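Local coordinates for protein polyketide synthase/nonribosomal peptide synthetase hybrid RzxB (Pseudomonas fluorescens, PDB 5IL6) that probably dehydrates beta-hydroxyacyl intermediates, through its double-hotdog dehydratase domain, during assembly of the polyketide rhizoxin, at residues G114-A117 and Q123-L126; Q159-A162 and E167-A170; I189-Q192 and L196-G199. All coordinates share one frame; numbering follows the deposited sequence. Where two conformers were deposited one is given.

Interaction 1 (G114-A117 and Q123-L126); sequences GIYA and QLQL
Y116 and L124 meet on one face of a beta hairpin, the leucine laid against the flat side of the tyrosine ring. L124 CD1 sits 3.8 Å from the ring centroid, 27° off the normal, a CH-pi contact displaced toward the rim, where Y116 CD1 is the closest ring atom at 3.4 Å. Y116 CG stands between its own backbone N and carbonyl carbon (chi1 58°), which swings the ring over the diagonal neighbour L124 instead of L126, its partner in the non-hydrogen-bonded pair. L126 turns CD1 back to lie 3.5 Å from I115 O. A117 and Q125 form the antiparallel hydrogen-bonded pair: A117 N gives a bond to Q125 O (3.0 Å), and Q125 N returns one to A117 O (2.7 Å). The tyrosine hydroxyl makes a weak hydrogen bond to E102 on the adjoining strand 98-105. Were an alanine to stand at Y116, L124 would probably lose the ring face it packs on and E102 its weak partner. The chemistry thus divides the work: two backbone bonds set the strand register, while dispersion and CH-pi contact hold an exposed leucine against an aromatic face beside the turn of the hairpin.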
ATOM      1  N   GLY A 114      -9.650  -8.976   8.477  1.00 23.77           N
ATOM      2  CA  GLY A 114      -9.302  -8.031   9.526  1.00 21.03           C
ATOM      3  C   GLY A 114      -7.878  -8.261   9.977  1.00 22.86           C
ATOM      4  O   GLY A 114      -7.438  -9.399  10.127  1.00 21.63           O
ATOM      5  N   ILE A 115      -7.156  -7.163  10.182  1.00 22.94           N
ATOM      6  CA  ILE A 115      -5.777  -7.192  10.661  1.00 22.80           C
ATOM      7  C   ILE A 115      -5.743  -6.481  12.003  1.00 23.89           C
ATOM      8  O   ILE A 115      -6.208  -5.342  12.116  1.00 22.21           O
ATOM      9  CB  ILE A 115      -4.811  -6.527   9.663  1.00 20.91           C
ATOM     10  CG1 ILE A 115      -4.857  -7.253   8.315  1.00 21.66           C
ATOM     11  CG2 ILE A 115      -3.385  -6.509  10.221  1.00 27.71           C
ATOM     12  CD1 ILE A 115      -4.042  -6.588   7.217  1.00 20.38           C
ATOM     13  N   TYR A 116      -5.186  -7.142  13.018  1.00 19.71           N
ATOM     14  CA  TYR A 116      -5.266  -6.615  14.372  1.00 23.22           C
ATOM     15  C   TYR A 116      -4.071  -7.075  15.195  1.00 21.79           C
ATOM     16  O   TYR A 116      -3.323  -7.977  14.808  1.00 23.25           O
ATOM     17  CB  TYR A 116      -6.571  -7.043  15.044  1.00 33.48           C
ATOM     18  CG  TYR A 116      -6.733  -8.538  15.102  1.00 34.59           C
ATOM     19  CD1 TYR A 116      -6.195  -9.267  16.151  1.00 41.47           C
ATOM     20  CD2 TYR A 116      -7.408  -9.223  14.103  1.00 41.48           C
ATOM     21  CE1 TYR A 116      -6.330 -10.636  16.212  1.00 51.92           C
ATOM     22  CE2 TYR A 116      -7.549 -10.597  14.152  1.00 52.11           C
ATOM     23  CZ  TYR A 116      -7.006 -11.298  15.212  1.00 54.78           C
ATOM     24  OH  TYR A 116      -7.130 -12.662  15.289  1.00 57.62           O
ATOM     25  N   ALA A 117      -3.919  -6.441  16.355  1.00 20.77           N
ATOM     26  CA  ALA A 117      -2.848  -6.728  17.299  1.00 24.35           C
ATOM     27  C   ALA A 117      -3.342  -6.358  18.689  1.00 27.11           C
ATOM     28  O   ALA A 117      -4.352  -5.666  18.842  1.00 27.50           O
ATOM     29  CB  ALA A 117      -1.569  -5.953  16.962  1.00 28.09           C
ATOM     30  N   GLN A 123      -6.214  -5.676  25.102  1.00 78.64           N
ATOM     31  CA  GLN A 123      -7.339  -5.332  24.250  1.00 77.58           C
ATOM     32  C   GLN A 123      -6.937  -5.520  22.793  1.00 69.55           C
ATOM     33  O   GLN A 123      -5.858  -5.081  22.380  1.00 64.52           O
ATOM     34  CB  GLN A 123      -7.764  -3.883  24.498  1.00 82.11           C
ATOM     35  CG  GLN A 123      -8.193  -3.592  25.932  1.00 84.71           C
ATOM     36  CD  GLN A 123      -9.466  -4.309  26.334  1.00 81.72           C
ATOM     37  OE1 GLN A 123      -9.435  -5.464  26.755  1.00 80.56           O
ATOM     38  NE2 GLN A 123     -10.592  -3.611  26.236  1.00 80.49           N
ATOM     39  N   LEU A 124      -7.798  -6.175  22.021  1.00 67.07           N
ATOM     40  CA  LEU A 124      -7.544  -6.341  20.597  1.00 65.20           C
ATOM     41  C   LEU A 124      -7.758  -5.015  19.881  1.00 58.41           C
ATOM     42  O   LEU A 124      -8.778  -4.347  20.081  1.00 62.05           O
ATOM     43  CB  LEU A 124      -8.460  -7.423  20.023  1.00 69.96           C
ATOM     44  CG  LEU A 124      -8.389  -7.724  18.522  1.00 70.79           C
ATOM     45  CD1 LEU A 124      -8.874  -9.144  18.270  1.00 74.32           C
ATOM     46  CD2 LEU A 124      -9.217  -6.747  17.692  1.00 68.41           C
ATOM     47  N   GLN A 125      -6.795  -4.632  19.046  1.00 48.34           N
ATOM     48  CA  GLN A 125      -6.860  -3.392  18.282  1.00 46.79           C
ATOM     49  C   GLN A 125      -6.962  -3.731  16.802  1.00 40.87           C
ATOM     50  O   GLN A 125      -6.088  -4.417  16.260  1.00 31.70           O
ATOM     51  CB  GLN A 125      -5.627  -2.524  18.538  1.00 54.08           C
ATOM     52  CG  GLN A 125      -5.359  -2.212  20.002  1.00 66.77           C
ATOM     53  CD  GLN A 125      -6.192  -1.055  20.516  1.00 72.08           C
ATOM     54  OE1 GLN A 125      -7.030  -1.223  21.401  1.00 76.45           O
ATOM     55  NE2 GLN A 125      -5.957   0.131  19.966  1.00 70.70           N
ATOM     56  N   LEU A 126      -8.010  -3.237  16.148  1.00 36.90           N
ATOM     57  CA  LEU A 126      -8.177  -3.448  14.716  1.00 33.92           C
ATOM     58  C   LEU A 126      -7.361  -2.400  13.967  1.00 28.82           C
ATOM     59  O   LEU A 126      -7.552  -1.196  14.166  1.00 31.88           O
ATOM     60  CB  LEU A 126      -9.654  -3.373  14.334  1.00 40.11           C
ATOM     61  CG  LEU A 126      -9.993  -3.614  12.859  1.00 38.35           C
ATOM     62  CD1 LEU A 126      -9.685  -5.048  12.460  1.00 34.18           C
ATOM     63  CD2 LEU A 126     -11.453  -3.287  12.585  1.00 42.63           C
TER

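Interaction 2 (Q159-A162 and E167-A170); sequences QRFA and EYGA
The ring of Y168 points its edge at the face of F161, a T-shaped pair with planes at 88° and centroids 5.8 Å apart. Y168 CE2 approaches the root of the phenylalanine, 4.1 Å from F161 CG, while the hydroxyl reaches over the middle of the ring, with Y168 OH 4.1 Å from F161 CD1. Both side chains place CG anti to the carbonyl carbon, and from there the two rings converge across the turn. This is the packed half of the contact: F161 is buried, with M215 as a further neighbour, and Q212 of helix 204-212 touches both aromatic side chains. The turn joins helix 154-164 to strand 166-168, a short edge strand of a small antiparallel sheet in the dehydratase, a family of the hotdog clan; E167 pairs there through its backbone with R44. The other half is much looser. E167 is exposed, and its chain bends at chi2 (-128°) to bring the carboxylate back toward the helix. There E167 OE2 comes 4.0 Å from A162 CB, a charged group beside a methyl, and no hydrogen bond crosses between the segments.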
ATOM      1  N   GLN A 159      10.682  16.604   1.248  1.00 34.13           N
ATOM      2  CA  GLN A 159      10.768  17.653   2.260  0.57 32.16           C
ATOM      3  C   GLN A 159       9.388  18.003   2.798  1.00 30.32           C
ATOM      4  O   GLN A 159       9.237  18.328   3.981  1.00 32.65           O
ATOM      5  CB  GLN A 159      11.450  18.898   1.685  0.57 33.59           C
ATOM      6  CG  GLN A 159      10.697  20.205   1.937  0.57 36.21           C
ATOM      7  CD  GLN A 159      11.514  21.436   1.597  0.57 43.02           C
ATOM      8  OE1 GLN A 159      11.750  22.292   2.451  0.57 46.78           O
ATOM      9  NE2 GLN A 159      11.951  21.535   0.350  0.57 45.78           N
ATOM     10  N   ARG A 160       8.364  17.946   1.943  1.00 31.61           N
ATOM     11  CA  ARG A 160       7.008  18.205   2.416  1.00 33.33           C
ATOM     12  C   ARG A 160       6.520  17.074   3.314  1.00 28.89           C
ATOM     13  O   ARG A 160       5.916  17.329   4.363  1.00 27.95           O
ATOM     14  CB  ARG A 160       6.060  18.405   1.232  1.00 41.45           C
ATOM     15  CG  ARG A 160       4.685  18.951   1.619  1.00 51.74           C
ATOM     16  CD  ARG A 160       4.782  20.304   2.318  1.00 64.93           C
ATOM     17  NE  ARG A 160       5.559  21.267   1.539  1.00 70.05           N
ATOM     18  CZ  ARG A 160       5.045  22.138   0.675  1.00 71.10           C
ATOM     19  NH1 ARG A 160       3.736  22.194   0.465  1.00 70.19           N
ATOM     20  NH2 ARG A 160       5.847  22.965   0.019  1.00 74.07           N
ATOM     21  N   PHE A 161       6.756  15.821   2.914  1.00 28.54           N
ATOM     22  CA  PHE A 161       6.447  14.696   3.792  1.00 27.86           C
ATOM     23  C   PHE A 161       7.160  14.845   5.128  1.00 31.14           C
ATOM     24  O   PHE A 161       6.569  14.619   6.191  1.00 28.12           O
ATOM     25  CB  PHE A 161       6.844  13.373   3.132  1.00 28.29           C
ATOM     26  CG  PHE A 161       5.860  12.879   2.110  1.00 30.29           C
ATOM     27  CD1 PHE A 161       4.550  12.600   2.464  1.00 30.90           C
ATOM     28  CD2 PHE A 161       6.251  12.672   0.798  1.00 34.26           C
ATOM     29  CE1 PHE A 161       3.646  12.139   1.526  1.00 33.88           C
ATOM     30  CE2 PHE A 161       5.352  12.210  -0.144  1.00 34.61           C
ATOM     31  CZ  PHE A 161       4.049  11.942   0.221  1.00 34.30           C
ATOM     32  N   ALA A 162       8.442  15.210   5.092  1.00 31.44           N
ATOM     33  CA  ALA A 162       9.205  15.355   6.324  1.00 30.16           C
ATOM     34  C   ALA A 162       8.640  16.476   7.184  1.00 30.56           C
ATOM     35  O   ALA A 162       8.621  16.373   8.417  1.00 29.48           O
ATOM     36  CB  ALA A 162      10.678  15.611   6.000  1.00 30.53           C
ATOM     37  N   GLU A 167       9.248  10.444   7.560  1.00 24.22           N
ATOM     38  CA  GLU A 167      10.621  10.326   7.090  1.00 26.73           C
ATOM     39  C   GLU A 167      10.855   8.913   6.578  1.00 27.41           C
ATOM     40  O   GLU A 167      10.481   7.940   7.241  1.00 23.19           O
ATOM     41  CB  GLU A 167      11.610  10.664   8.209  1.00 35.20           C
ATOM     42  CG  GLU A 167      11.404  12.054   8.788  1.00 48.14           C
ATOM     43  CD  GLU A 167      12.678  12.873   8.814  1.00 56.00           C
ATOM     44  OE1 GLU A 167      13.124  13.245   9.918  1.00 64.18           O
ATOM     45  OE2 GLU A 167      13.234  13.137   7.727  1.00 55.43           O
ATOM     46  N   TYR A 168      11.475   8.803   5.408  1.00 27.86           N
ATOM     47  CA  TYR A 168      11.684   7.521   4.749  1.00 26.85           C
ATOM     48  C   TYR A 168      13.166   7.177   4.707  1.00 30.00           C
ATOM     49  O   TYR A 168      14.007   8.041   4.437  1.00 27.97           O
ATOM     50  CB  TYR A 168      11.141   7.539   3.318  1.00 26.04           C
ATOM     51  CG  TYR A 168       9.667   7.835   3.202  1.00 27.35           C
ATOM     52  CD1 TYR A 168       8.716   6.849   3.429  1.00 29.71           C
ATOM     53  CD2 TYR A 168       9.227   9.099   2.842  1.00 27.01           C
ATOM     54  CE1 TYR A 168       7.368   7.123   3.313  1.00 31.33           C
ATOM     55  CE2 TYR A 168       7.884   9.381   2.723  1.00 24.53           C
ATOM     56  CZ  TYR A 168       6.959   8.391   2.958  1.00 26.27           C
ATOM     57  OH  TYR A 168       5.618   8.672   2.839  1.00 30.96           O
ATOM     58  N   GLY A 169      13.481   5.912   4.976  1.00 27.97           N
ATOM     59  CA  GLY A 169      14.804   5.404   4.691  1.00 28.00           C
ATOM     60  C   GLY A 169      14.980   5.144   3.210  1.00 27.53           C
ATOM     61  O   GLY A 169      14.030   5.170   2.429  1.00 29.86           O
ATOM     62  N   ALA A 170      16.227   4.872   2.820  1.00 25.88           N
ATOM     63  CA  ALA A 170      16.538   4.741   1.400  1.00 29.69           C
ATOM     64  C   ALA A 170      15.659   3.692   0.732  1.00 30.88           C
ATOM     65  O   ALA A 170      15.212   3.880  -0.404  1.00 26.65           O
ATOM     66  CB  ALA A 170      18.015   4.391   1.217  1.00 32.57           C
TER

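Interaction 3 (I189-Q192 and L196-G199); sequences IALQ and LNSG
L191 touches N197 through a single methyl: L191 CD1 rests 3.5 Å from N197 CB and 3.6 Å from N197 N, at the foot of the asparagine. The same methyl lies 3.8 Å from N197 OD1, a van der Waals approach to the amide, and is also 4.3 Å from L196 C, so it covers the backbone where L196 joins N197. The two side chains cross at about a right angle. L191 carries CG anti to its carbonyl carbon (chi1 -65°), and its extended second torsion (173°) pushes CD1 out toward the 3-10 turn. The asparagine's CG lies anti to its backbone N (chi1 -156°), and its amide turns to another partner: ND2 is hydrogen-bonded to C243 O.

One shell further out, H203 packs on both L191 and N197, and L206 of helix 204-212 covers the buried leucine as well. The backbone of L191 is hydrogen-bonded to that of A245, just before strand 246-254, and A190 O accepts a hydrogen bond from R174. The contact therefore lies where strand 184-190 gives way to the loop leading to helix 204-212, within the second hotdog-clan region of the dehydratase. With no hydrogen bond across it, the contact between the segments is van der Waals in kind; the bond from N197 ND2 to C243 O probably fixes the turn of the asparagine side chain and so helps to place CB beside the leucine methyl.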
ATOM      1  N   ILE A 189       9.249   4.699 -10.389  1.00 27.23           N
ATOM      2  CA  ILE A 189       9.687   4.132  -9.122  1.00 28.26           C
ATOM      3  C   ILE A 189      10.411   2.825  -9.407  1.00 29.63           C
ATOM      4  O   ILE A 189      10.148   2.155 -10.410  1.00 28.87           O
ATOM      5  CB  ILE A 189       8.501   3.908  -8.156  1.00 26.21           C
ATOM      6  CG1 ILE A 189       7.488   2.931  -8.764  1.00 27.05           C
ATOM      7  CG2 ILE A 189       7.830   5.236  -7.834  1.00 22.58           C
ATOM      8  CD1 ILE A 189       6.365   2.528  -7.821  1.00 27.73           C
ATOM      9  N   ALA A 190      11.344   2.474  -8.527  1.00 29.48           N
ATOM     10  CA  ALA A 190      12.064   1.216  -8.658  1.00 30.33           C
ATOM     11  C   ALA A 190      12.706   0.880  -7.322  1.00 29.95           C
ATOM     12  O   ALA A 190      13.100   1.774  -6.569  1.00 30.40           O
ATOM     13  CB  ALA A 190      13.125   1.278  -9.762  1.00 31.08           C
ATOM     14  N   LEU A 191      12.843  -0.417  -7.058  1.00 26.97           N
ATOM     15  CA  LEU A 191      13.474  -0.876  -5.829  1.00 28.39           C
ATOM     16  C   LEU A 191      14.949  -0.495  -5.792  1.00 31.20           C
ATOM     17  O   LEU A 191      15.627  -0.424  -6.822  1.00 27.07           O
ATOM     18  CB  LEU A 191      13.339  -2.394  -5.687  1.00 28.19           C
ATOM     19  CG  LEU A 191      11.935  -2.969  -5.506  1.00 32.49           C
ATOM     20  CD1 LEU A 191      11.982  -4.488  -5.560  1.00 30.38           C
ATOM     21  CD2 LEU A 191      11.338  -2.501  -4.189  1.00 33.58           C
ATOM     22  N   GLN A 192      15.437  -0.230  -4.577  1.00 33.45           N
ATOM     23  CA  GLN A 192      16.856   0.049  -4.391  1.00 37.74           C
ATOM     24  C   GLN A 192      17.700  -1.172  -4.734  1.00 36.43           C
ATOM     25  O   GLN A 192      18.778  -1.047  -5.327  1.00 40.46           O
ATOM     26  CB  GLN A 192      17.109   0.491  -2.951  1.00 43.65           C
ATOM     27  CG  GLN A 192      18.523   0.969  -2.677  1.00 47.44           C
ATOM     28  CD  GLN A 192      18.759   1.263  -1.209  1.00 48.42           C
ATOM     29  OE1 GLN A 192      18.133   0.664  -0.334  1.00 37.77           O
ATOM     30  NE2 GLN A 192      19.661   2.197  -0.931  1.00 58.21           N
ATOM     31  N   LEU A 196      15.507  -7.925  -4.361  1.00 30.31           N
ATOM     32  CA  LEU A 196      14.583  -8.065  -3.242  1.00 33.84           C
ATOM     33  C   LEU A 196      13.127  -8.145  -3.686  1.00 35.17           C
ATOM     34  O   LEU A 196      12.255  -8.355  -2.836  1.00 35.50           O
ATOM     35  CB  LEU A 196      14.769  -6.922  -2.245  1.00 40.30           C
ATOM     36  CG  LEU A 196      16.129  -6.924  -1.534  1.00 47.95           C
ATOM     37  CD1 LEU A 196      16.286  -5.686  -0.656  1.00 49.29           C
ATOM     38  CD2 LEU A 196      16.361  -8.203  -0.726  1.00 49.88           C
ATOM     39  N   ASN A 197      12.841  -7.970  -4.978  1.00 30.97           N
ATOM     40  CA  ASN A 197      11.488  -8.204  -5.468  1.00 31.77           C
ATOM     41  C   ASN A 197      11.129  -9.684  -5.438  1.00 36.75           C
ATOM     42  O   ASN A 197       9.954 -10.025  -5.612  1.00 34.01           O
ATOM     43  CB  ASN A 197      11.349  -7.671  -6.898  1.00 33.05           C
ATOM     44  CG  ASN A 197       9.914  -7.334  -7.265  1.00 31.27           C
ATOM     45  OD1 ASN A 197       9.130  -6.895  -6.421  1.00 30.87           O
ATOM     46  ND2 ASN A 197       9.562  -7.540  -8.530  1.00 30.31           N
ATOM     47  N   SER A 198      12.108 -10.557  -5.208  1.00 41.43           N
ATOM     48  CA  SER A 198      11.860 -11.991  -5.158  1.00 48.20           C
ATOM     49  C   SER A 198      10.857 -12.327  -4.063  1.00 51.08           C
ATOM     50  O   SER A 198      11.006 -11.902  -2.913  1.00 52.83           O
ATOM     51  CB  SER A 198      13.174 -12.735  -4.913  1.00 51.82           C
ATOM     52  OG  SER A 198      12.988 -14.138  -4.957  1.00 57.46           O
ATOM     53  N   GLY A 199       9.830 -13.094  -4.422  1.00 49.52           N
ATOM     54  CA  GLY A 199       8.822 -13.519  -3.477  1.00 47.19           C
ATOM     55  C   GLY A 199       7.633 -12.593  -3.346  1.00 39.78           C
ATOM     56  O   GLY A 199       6.685 -12.931  -2.625  1.00 39.11           O
TER

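How the interactions relate
The three contacts follow one another along the chain, each closing before the next opens. Interaction 1 belongs to the hairpin of strands 110-118 and 124-135, and its centre is about 28 Å from that of interaction 2 and about 29 Å from that of interaction 3, with no touch to either. Interactions 2 and 3, both in the 145-293 family region, have centres about 19 Å apart and do meet: A170 CB lies 3.5 Å from Q192 NE2, by packing and not a hydrogen bond. Helix 204-212 packs against both, through Y168 and F161 in one and L191 in the other. Thus one contact lies in the hairpin of the first hotdog-clan region and two sit about a helix of the second, consistent with a double-hotdog dehydratase.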